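Local coordinates for dihydrodipicolinate synthase (Rhodopseudomonas palustris, PDB 3DZ1), which probably catalyses the formation of 4-hydroxy-tetrahydrodipicolinate in lysine biosynthesis, as a pyruvate-dependent TIM-barrel enzyme of the DapA family, at residues Val81-Pro86 against Arg92-Leu97; Thr122-Ala127 against Val135-Gln140. All blocks are in the same frame, centred on the assembly; numbering follows the deposited sequence.

Contact 1 (Val81-Pro86 against Arg92-Leu97); sequences VGVSAP and RRLARL
An apolar helix-on-strand contact in the barrel wall: Val81 and Val83, at the end of strand 78-82 and just beyond it, pack against Leu94 and Ala95 of helix 88-101. CG1 of Val83 makes most of the touch on the strand side. It lies against the helix backbone at Ala95, 3.9 Å from Ala95 CA, and at 4.1 Å from Ala95 CB. The same methyl also meets the branch point of Leu94, Val83 CG1 to Leu94 CG being 4.1 Å. This methyl reaches the helix because it stands anti to the carbonyl carbon of Val83 (chi1 -61°). With the short side chain of Ala95 at this point, the alpha carbons of Val83 and Ala95 are 6.2 Å apart. Strand 78-82, helix 88-101 and strand 105-108 form one right-handed beta-alpha-beta crossover of the TIM barrel, and this contact closes its first half, the helix covering the strand from outside. Leu94 extends the packing along the strand. Its CG is anti to the backbone N (chi1 -173°), which carries the branch across to the strand: CD2 touches the carbonyl oxygen of Gly82, Leu94 CD2 to Gly82 O being 3.7 Å, while Leu94 CG stays 4.4 Å from Val81 CG1, a looser touch. Val106 and Ile108 of the next strand also meet Val83, and Leu49 touches both Val81 and Leu94. On the helix, Arg96 forms a salt bridge with Asp134; in the loop after the strand, Ser84 OG is hydrogen-bonded to the backbone N of Ala109.

Contact 2 (Thr122-Ala127 against Val135-Gln140); sequences TYFRQA and VPWVLQ
Aromatic packing comes first: the Phe124 ring of helix 117-131 and the six-membered ring of Trp137 on strand 137-141 lie nearly parallel, their planes at 16°, but slid so far apart that they barely overlap, with ring centroids 5.5 Å apart. The touch is therefore between neighbouring ring atoms, Phe124 CD1 to Trp137 CH2 at 3.6 Å and Phe124 CD1 to Trp137 CZ3 at 3.7 Å. Trp137 is swung there by a chi1 of 63°, which sets CG between its backbone N and carbonyl carbon. Strand 105-108, helix 117-131 and strand 137-141 make a beta-alpha-beta unit of the TIM barrel, and here the helix is packed onto the second strand of its unit; Ile108 of the first strand touches both aromatic residues. A CH-pi contact supplies the other part. Leu139 CD1 sits over one face of the Phe124 ring, 3.7 Å from the ring centroid and 27° off its normal, displaced toward Phe124 CZ, which it approaches to 3.3 Å. The opposite face of that ring is covered by CD2 of Tyr123, the preceding residue in the helix, over its centre.

Contacts 1 and 2 follow one another along the chain, each holding a helix to the outside of the same barrel, and their centres are about 11 Å apart. Strand 105-108 lies between their strands in the sheet: Val106 touches Val83 and Ala95 of contact 1 and Val135 of contact 2. They also meet directly. NH1 of Arg96 packs against Val135 CG2 at 3.2 Å, and Tyr123 OH comes to 4.2 Å from Ala85 O. Both contacts stand back from Met217, predicted to bind pyruvate: its side chain is about 9 Å from Gly82 and about 10 Å from the side chain of Leu139.

Contact 1 (Val81-Pro86 against Arg92-Leu97)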
# COMPACT_ATOMS: atom_id res chain seq x y z
N VAL A 81 -8.74 -1.06 27.41
CA VAL A 81 -8.24 0.19 26.85
C VAL A 81 -7.32 -0.07 25.67
O VAL A 81 -6.38 -0.86 25.76
CB VAL A 81 -7.48 1.01 27.92
CG1 VAL A 81 -7.04 2.36 27.33
CG2 VAL A 81 -8.37 1.23 29.14
N GLY A 82 -7.61 0.58 24.54
CA GLY A 82 -6.77 0.41 23.37
C GLY A 82 -5.48 1.16 23.65
O GLY A 82 -5.52 2.33 24.03
N VAL A 83 -4.34 0.50 23.50
CA VAL A 83 -3.06 1.16 23.75
C VAL A 83 -2.14 1.18 22.53
O VAL A 83 -0.98 1.55 22.65
CB VAL A 83 -2.30 0.50 24.93
CG1 VAL A 83 -3.11 0.60 26.20
CG2 VAL A 83 -1.99 -0.95 24.61
N SER A 84 -2.67 0.80 21.38
CA SER A 84 -1.88 0.81 20.15
C SER A 84 -1.27 2.20 20.01
O SER A 84 -1.96 3.21 20.20
CB SER A 84 -2.77 0.50 18.94
OG SER A 84 -3.39 -0.77 19.09
N ALA A 85 0.01 2.26 19.68
CA ALA A 85 0.69 3.55 19.56
C ALA A 85 1.89 3.46 18.62
O ALA A 85 2.34 2.37 18.29
CB ALA A 85 1.13 4.03 20.93
N PRO A 86 2.40 4.61 18.17
CA PRO A 86 3.56 4.64 17.27
C PRO A 86 4.83 4.16 17.95
O PRO A 86 5.75 3.69 17.30
CB PRO A 86 3.64 6.12 16.87
CG PRO A 86 2.22 6.56 16.93
CD PRO A 86 1.76 5.94 18.23
N ARG A 92 3.39 1.93 26.95
CA ARG A 92 3.61 1.51 28.33
C ARG A 92 2.92 2.45 29.31
O ARG A 92 2.29 2.02 30.28
CB ARG A 92 5.10 1.44 28.66
CG ARG A 92 5.38 1.00 30.09
CD ARG A 92 6.87 1.00 30.40
NE ARG A 92 7.13 0.73 31.81
CZ ARG A 92 6.94 -0.45 32.40
NH1 ARG A 92 6.49 -1.48 31.71
NH2 ARG A 92 7.21 -0.59 33.70
N ARG A 93 3.05 3.75 29.07
CA ARG A 93 2.45 4.74 29.94
C ARG A 93 0.94 4.54 30.05
O ARG A 93 0.40 4.40 31.15
CB ARG A 93 2.75 6.16 29.43
CG ARG A 93 2.07 7.26 30.23
CD ARG A 93 2.39 8.63 29.64
NE ARG A 93 3.80 9.00 29.82
CZ ARG A 93 4.32 9.40 30.97
NH1 ARG A 93 3.56 9.49 32.05
NH2 ARG A 93 5.61 9.72 31.03
N LEU A 94 0.25 4.52 28.92
CA LEU A 94 -1.20 4.35 28.91
C LEU A 94 -1.65 3.00 29.45
O LEU A 94 -2.69 2.91 30.10
CB LEU A 94 -1.75 4.57 27.50
CG LEU A 94 -3.28 4.58 27.35
CD1 LEU A 94 -3.88 5.64 28.28
CD2 LEU A 94 -3.66 4.86 25.91
N ALA A 95 -0.89 1.96 29.17
CA ALA A 95 -1.25 0.62 29.64
C ALA A 95 -1.19 0.52 31.16
O ALA A 95 -2.15 0.08 31.80
CB ALA A 95 -0.33 -0.42 29.01
N ARG A 96 -0.07 0.94 31.74
CA ARG A 96 0.11 0.88 33.19
C ARG A 96 -0.89 1.79 33.91
O ARG A 96 -1.43 1.42 34.96
CB ARG A 96 1.53 1.29 33.57
CG ARG A 96 2.61 0.33 33.09
CD ARG A 96 2.40 -1.07 33.65
NE ARG A 96 3.61 -1.88 33.53
CZ ARG A 96 3.65 -3.19 33.75
NH1 ARG A 96 2.55 -3.85 34.08
NH2 ARG A 96 4.80 -3.85 33.63
N LEU A 97 -1.12 2.96 33.35
CA LEU A 97 -2.06 3.92 33.93
C LEU A 97 -3.46 3.32 33.96
O LEU A 97 -4.17 3.41 34.97
CB LEU A 97 -2.08 5.20 33.09
CG LEU A 97 -3.03 6.31 33.56
CD1 LEU A 97 -2.44 7.66 33.18
CD2 LEU A 97 -4.41 6.12 32.95

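Contact 2 (Thr122-Ala127 against Val135-Gln140)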
# COMPACT_ATOMS: atom_id res chain seq x y z
N THR A 122 7.72 -10.72 16.16
CA THR A 122 8.71 -9.93 16.88
C THR A 122 8.09 -8.68 17.49
O THR A 122 8.36 -8.35 18.64
CB THR A 122 9.87 -9.51 15.96
OG1 THR A 122 10.68 -10.66 15.67
CG2 THR A 122 10.74 -8.44 16.63
N TYR A 123 7.25 -8.00 16.72
CA TYR A 123 6.61 -6.79 17.22
C TYR A 123 5.86 -7.03 18.53
O TYR A 123 6.02 -6.29 19.50
CB TYR A 123 5.63 -6.21 16.20
CG TYR A 123 4.91 -5.00 16.75
CD1 TYR A 123 5.56 -3.77 16.83
CD2 TYR A 123 3.63 -5.11 17.28
CE1 TYR A 123 4.95 -2.67 17.43
CE2 TYR A 123 3.01 -4.02 17.89
CZ TYR A 123 3.67 -2.80 17.96
OH TYR A 123 3.08 -1.72 18.58
N PHE A 124 5.04 -8.07 18.55
CA PHE A 124 4.27 -8.35 19.74
C PHE A 124 5.09 -8.78 20.94
O PHE A 124 4.70 -8.53 22.08
CB PHE A 124 3.15 -9.34 19.40
CG PHE A 124 2.03 -8.69 18.63
CD1 PHE A 124 1.23 -7.73 19.23
CD2 PHE A 124 1.84 -8.97 17.28
CE1 PHE A 124 0.27 -7.04 18.50
CE2 PHE A 124 0.88 -8.29 16.54
CZ PHE A 124 0.09 -7.32 17.16
N ARG A 125 6.25 -9.40 20.70
CA ARG A 125 7.11 -9.78 21.82
C ARG A 125 7.68 -8.48 22.40
O ARG A 125 7.87 -8.36 23.60
CB ARG A 125 8.25 -10.69 21.35
CG ARG A 125 7.80 -12.07 20.90
CD ARG A 125 8.93 -13.09 20.99
NE ARG A 125 10.11 -12.71 20.22
CZ ARG A 125 10.24 -12.87 18.91
NH1 ARG A 125 9.27 -13.43 18.20
NH2 ARG A 125 11.35 -12.48 18.30
N GLN A 126 7.95 -7.51 21.53
CA GLN A 126 8.48 -6.24 21.99
C GLN A 126 7.37 -5.45 22.67
O GLN A 126 7.61 -4.75 23.66
CB GLN A 126 9.02 -5.42 20.81
CG GLN A 126 10.11 -6.11 20.02
CD GLN A 126 10.57 -5.28 18.84
OE1 GLN A 126 9.76 -4.68 18.13
NE2 GLN A 126 11.88 -5.24 18.61
N ALA A 127 6.16 -5.59 22.15
CA ALA A 127 4.99 -4.90 22.70
C ALA A 127 4.68 -5.38 24.11
O ALA A 127 4.43 -4.56 25.00
CB ALA A 127 3.78 -5.12 21.79
N VAL A 135 0.28 -7.78 32.21
CA VAL A 135 -0.90 -7.10 31.69
C VAL A 135 -1.68 -7.93 30.67
O VAL A 135 -1.17 -8.26 29.60
CB VAL A 135 -0.50 -5.76 31.04
CG1 VAL A 135 -1.73 -5.03 30.51
CG2 VAL A 135 0.23 -4.89 32.06
N PRO A 136 -2.94 -8.27 31.00
CA PRO A 136 -3.77 -9.06 30.08
C PRO A 136 -4.01 -8.21 28.84
O PRO A 136 -4.29 -7.02 28.95
CB PRO A 136 -5.07 -9.26 30.87
CG PRO A 136 -4.64 -9.15 32.30
CD PRO A 136 -3.66 -8.01 32.25
N TRP A 137 -3.88 -8.79 27.65
CA TRP A 137 -4.11 -7.99 26.46
C TRP A 137 -4.88 -8.69 25.36
O TRP A 137 -5.04 -9.91 25.36
CB TRP A 137 -2.79 -7.43 25.92
CG TRP A 137 -1.80 -8.46 25.46
CD1 TRP A 137 -1.03 -9.28 26.25
CD2 TRP A 137 -1.45 -8.76 24.11
NE1 TRP A 137 -0.22 -10.06 25.46
CE2 TRP A 137 -0.46 -9.76 24.14
CE3 TRP A 137 -1.87 -8.27 22.86
CZ2 TRP A 137 0.12 -10.29 22.98
CZ3 TRP A 137 -1.30 -8.79 21.71
CH2 TRP A 137 -0.32 -9.79 21.78
N VAL A 138 -5.37 -7.87 24.44
CA VAL A 138 -6.17 -8.32 23.31
C VAL A 138 -5.46 -8.06 21.99
O VAL A 138 -5.03 -6.94 21.72
CB VAL A 138 -7.52 -7.57 23.29
CG1 VAL A 138 -8.38 -8.07 22.13
CG2 VAL A 138 -8.22 -7.75 24.62
N LEU A 139 -5.35 -9.10 21.17
CA LEU A 139 -4.71 -8.99 19.86
C LEU A 139 -5.76 -8.57 18.83
O LEU A 139 -6.73 -9.29 18.61
CB LEU A 139 -4.11 -10.34 19.46
CG LEU A 139 -3.48 -10.43 18.06
CD1 LEU A 139 -2.34 -9.42 17.94
CD2 LEU A 139 -2.97 -11.85 17.82
N GLN A 140 -5.57 -7.40 18.22
CA GLN A 140 -6.52 -6.94 17.21
C GLN A 140 -6.08 -7.33 15.81
O GLN A 140 -5.00 -6.95 15.36
CB GLN A 140 -6.71 -5.42 17.29
CG GLN A 140 -7.56 -4.87 16.15
CD GLN A 140 -7.88 -3.40 16.31
OE1 GLN A 140 -7.06 -2.62 16.79
NE2 GLN A 140 -9.08 -3.01 15.89